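Long-range contact in eukaryotic translation initiation factor 2A (Schizosaccharomyces pombe, PDB 3WJ9), which probably directs methionyl-tRNAi to 40S ribosomal subunits in a codon-dependent manner during early protein synthesis on a small number of specific mRNAs: residues K346-A354 / K384-P392. Residues are numbered along the deposited sequence; the frame is centred on the assembly and turned at random.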
loop_
_atom_site.group_PDB
_atom_site.type_symbol
_atom_site.label_atom_id
_atom_site.label_comp_id
_atom_site.label_asym_id
_atom_site.label_seq_id
_atom_site.Cartn_x
_atom_site.Cartn_y
_atom_site.Cartn_z
ATOM N N LYS A 346 -2.174 -2.470 -27.214
ATOM C CA LYS A 346 -2.595 -3.806 -27.634
ATOM C C LYS A 346 -2.832 -4.668 -26.412
ATOM O O LYS A 346 -2.169 -4.500 -25.387
ATOM C CB LYS A 346 -1.564 -4.513 -28.521
ATOM C CG LYS A 346 -1.063 -3.791 -29.751
ATOM C CD LYS A 346 -2.132 -3.081 -30.554
ATOM C CE LYS A 346 -1.518 -2.543 -31.844
ATOM N NZ LYS A 346 -2.432 -1.645 -32.592
ATOM N N LYS A 347 -3.771 -5.596 -26.527
ATOM C CA LYS A 347 -3.897 -6.645 -25.537
ATOM C C LYS A 347 -3.099 -7.850 -26.016
ATOM O O LYS A 347 -3.204 -8.255 -27.176
ATOM C CB LYS A 347 -5.359 -7.012 -25.305
ATOM C CG LYS A 347 -5.610 -7.631 -23.945
ATOM C CD LYS A 347 -7.088 -7.654 -23.602
ATOM C CE LYS A 347 -7.892 -8.374 -24.669
ATOM N NZ LYS A 347 -7.461 -9.793 -24.811
ATOM N N ILE A 348 -2.289 -8.405 -25.123
ATOM C CA ILE A 348 -1.439 -9.539 -25.457
ATOM C C ILE A 348 -1.897 -10.785 -24.719
ATOM O O ILE A 348 -1.494 -11.901 -25.047
ATOM C CB ILE A 348 0.034 -9.268 -25.101
ATOM C CG1 ILE A 348 0.212 -9.215 -23.581
ATOM C CG2 ILE A 348 0.509 -7.975 -25.743
ATOM C CD1 ILE A 348 1.651 -9.111 -23.132
ATOM N N THR A 349 -2.743 -10.587 -23.714
ATOM C CA THR A 349 -3.120 -11.674 -22.825
ATOM C C THR A 349 -4.485 -11.458 -22.179
ATOM O O THR A 349 -4.794 -10.368 -21.695
ATOM C CB THR A 349 -2.061 -11.858 -21.713
ATOM O OG1 THR A 349 -0.801 -12.203 -22.300
ATOM C CG2 THR A 349 -2.473 -12.956 -20.749
ATOM N N THR A 350 -5.301 -12.505 -22.200
ATOM C CA THR A 350 -6.522 -12.556 -21.412
ATOM C C THR A 350 -6.544 -13.859 -20.625
ATOM O O THR A 350 -6.533 -14.942 -21.207
ATOM C CB THR A 350 -7.789 -12.463 -22.285
ATOM O OG1 THR A 350 -7.872 -11.164 -22.883
ATOM C CG2 THR A 350 -9.036 -12.703 -21.440
ATOM N N VAL A 351 -6.546 -13.750 -19.301
ATOM C CA VAL A 351 -6.696 -14.917 -18.440
ATOM C C VAL A 351 -7.854 -14.692 -17.486
ATOM O O VAL A 351 -8.267 -13.556 -17.256
ATOM C CB VAL A 351 -5.418 -15.220 -17.623
ATOM C CG1 VAL A 351 -4.193 -15.214 -18.518
ATOM C CG2 VAL A 351 -5.253 -14.225 -16.485
ATOM N N GLU A 352 -8.389 -15.773 -16.934
ATOM C CA GLU A 352 -9.410 -15.632 -15.913
ATOM C C GLU A 352 -8.921 -16.200 -14.595
ATOM O O GLU A 352 -8.262 -17.238 -14.551
ATOM C CB GLU A 352 -10.714 -16.313 -16.329
ATOM C CG GLU A 352 -11.856 -16.044 -15.359
ATOM C CD GLU A 352 -13.139 -16.750 -15.737
ATOM O OE1 GLU A 352 -13.167 -17.406 -16.797
ATOM O OE2 GLU A 352 -14.123 -16.642 -14.976
ATOM N N ALA A 353 -9.235 -15.490 -13.520
ATOM C CA ALA A 353 -8.973 -15.968 -12.177
ATOM C C ALA A 353 -10.205 -15.689 -11.333
ATOM O O ALA A 353 -10.276 -14.684 -10.628
ATOM C CB ALA A 353 -7.743 -15.302 -11.591
ATOM N N ALA A 354 -11.191 -16.571 -11.454
ATOM C CA ALA A 354 -12.437 -16.449 -10.712
ATOM C C ALA A 354 -12.161 -16.357 -9.220
ATOM O O ALA A 354 -11.272 -17.040 -8.707
ATOM C CB ALA A 354 -13.348 -17.626 -11.013
ATOM N N LYS A 384 -1.564 -19.035 -7.914
ATOM C CA LYS A 384 -1.189 -19.312 -9.295
ATOM C C LYS A 384 -0.279 -18.217 -9.844
ATOM O O LYS A 384 -0.621 -17.036 -9.802
ATOM C CB LYS A 384 -2.431 -19.459 -10.175
ATOM C CG LYS A 384 -2.130 -19.869 -11.603
ATOM C CD LYS A 384 -3.370 -20.416 -12.282
ATOM C CE LYS A 384 -3.086 -20.821 -13.715
ATOM N NZ LYS A 384 -4.327 -21.239 -14.421
ATOM N N ILE A 385 0.884 -18.618 -10.349
ATOM C CA ILE A 385 1.817 -17.686 -10.976
ATOM C C ILE A 385 1.734 -17.825 -12.494
ATOM O O ILE A 385 1.801 -18.933 -13.026
ATOM C CB ILE A 385 3.276 -17.916 -10.508
ATOM C CG1 ILE A 385 3.445 -17.536 -9.034
ATOM C CG2 ILE A 385 4.243 -17.102 -11.345
ATOM C CD1 ILE A 385 3.133 -18.650 -8.060
ATOM N N TRP A 386 1.580 -16.701 -13.187
ATOM C CA TRP A 386 1.393 -16.701 -14.636
ATOM C C TRP A 386 2.548 -16.017 -15.346
ATOM O O TRP A 386 3.171 -15.114 -14.790
ATOM C CB TRP A 386 0.097 -15.982 -15.032
ATOM C CG TRP A 386 -1.110 -16.279 -14.197
ATOM C CD1 TRP A 386 -1.298 -15.969 -12.881
ATOM C CD2 TRP A 386 -2.323 -16.899 -14.639
ATOM N NE1 TRP A 386 -2.541 -16.381 -12.470
ATOM C CE2 TRP A 386 -3.193 -16.954 -13.532
ATOM C CE3 TRP A 386 -2.756 -17.425 -15.860
ATOM C CZ2 TRP A 386 -4.468 -17.507 -13.610
ATOM C CZ3 TRP A 386 -4.019 -17.979 -15.934
ATOM C CH2 TRP A 386 -4.860 -18.016 -14.816
ATOM N N HIS A 387 2.825 -16.425 -16.580
ATOM C CA HIS A 387 3.704 -15.636 -17.433
ATOM C C HIS A 387 2.963 -14.390 -17.890
ATOM O O HIS A 387 1.752 -14.285 -17.711
ATOM C CB HIS A 387 4.182 -16.439 -18.640
ATOM C CG HIS A 387 5.099 -17.567 -18.288
ATOM N ND1 HIS A 387 4.640 -18.793 -17.856
ATOM C CD2 HIS A 387 6.450 -17.650 -18.289
ATOM C CE1 HIS A 387 5.669 -19.585 -17.617
ATOM N NE2 HIS A 387 6.778 -18.916 -17.870
ATOM N N ILE A 388 3.683 -13.447 -18.488
ATOM C CA ILE A 388 3.049 -12.244 -19.012
ATOM C C ILE A 388 2.356 -12.569 -20.333
ATOM O O ILE A 388 1.580 -11.769 -20.860
ATOM C CB ILE A 388 4.068 -11.102 -19.215
ATOM C CG1 ILE A 388 3.371 -9.742 -19.131
ATOM C CG2 ILE A 388 4.826 -11.272 -20.525
ATOM C CD1 ILE A 388 2.751 -9.470 -17.784
ATOM N N THR A 389 2.640 -13.759 -20.853
ATOM C CA THR A 389 2.055 -14.220 -22.104
ATOM C C THR A 389 0.714 -14.910 -21.867
ATOM O O THR A 389 -0.196 -14.807 -22.684
ATOM C CB THR A 389 2.996 -15.193 -22.840
ATOM O OG1 THR A 389 3.047 -16.441 -22.136
ATOM C CG2 THR A 389 4.399 -14.609 -22.933
ATOM N N GLY A 390 0.598 -15.613 -20.746
ATOM C CA GLY A 390 -0.619 -16.334 -20.418
ATOM C C GLY A 390 -0.336 -17.735 -19.911
ATOM O O GLY A 390 -1.177 -18.351 -19.253
ATOM N N ALA A 391 0.854 -18.238 -20.222
ATOM C CA ALA A 391 1.268 -19.562 -19.782
ATOM C C ALA A 391 1.470 -19.608 -18.274
ATOM O O ALA A 391 2.261 -18.843 -17.727
ATOM C CB ALA A 391 2.543 -19.980 -20.498
ATOM N N PRO A 392 0.758 -20.519 -17.597
ATOM C CA PRO A 392 0.965 -20.702 -16.160
ATOM C C PRO A 392 2.351 -21.280 -15.910
ATOM O O PRO A 392 2.970 -21.764 -16.855
ATOM C CB PRO A 392 -0.136 -21.690 -15.771
ATOM C CG PRO A 392 -0.353 -22.492 -17.013
ATOM C CD PRO A 392 -0.157 -21.530 -18.158
#
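The indole of Trp386 lies between Val351 on one face and Lys384 on the opposite face. This is a contact between adjacent blades of the WD-repeat beta-propeller that forms the N-terminal part of the protein. Val351 CG2 sits 4.0 Å from the centroid of the six-membered ring of Trp386, 12° off the ring normal, a CH-pi contact over the face. On the other face the aliphatic chain of Lys384 runs along the indole, with CE above that face, offset toward the rim. Gly390 O is in the ring plane, at the edge. Ala353 CB and Glu352 O approach obliquely, and Glu352 O comes to 3.5 Å from Trp386 CH2. The indole NE1 is hydrogen-bonded to Thr370 OG1 in the neighbouring strand 367-372.

Strand 346-352 is the outermost, fourth strand of its four-stranded sheet. It packs against the third strand of the next blade, 382-387, and the turn that leads into strand 392-397. The two strands are not paired, and side chains make most of the junction. Val351 CB reaches Trp386 CZ3 at 3.5 Å, while Val351 CG1 rests by Trp386 CE3 and also borders Gly390 CA.

Further along, Ile348 CD1 lies 4.4 Å from Ile388 CG1. Thr349 faces the turn, with its CG2 3.9 Å from Gly390 CA. Its OG1 is anti to the carbonyl carbon (chi1 -62°), beside the backbone N, and faces two carbonyls. Thr349 OG1 is 2.7 Å from Thr389 O and 2.8 Å from Ile388 O, and its single proton could serve either acceptor.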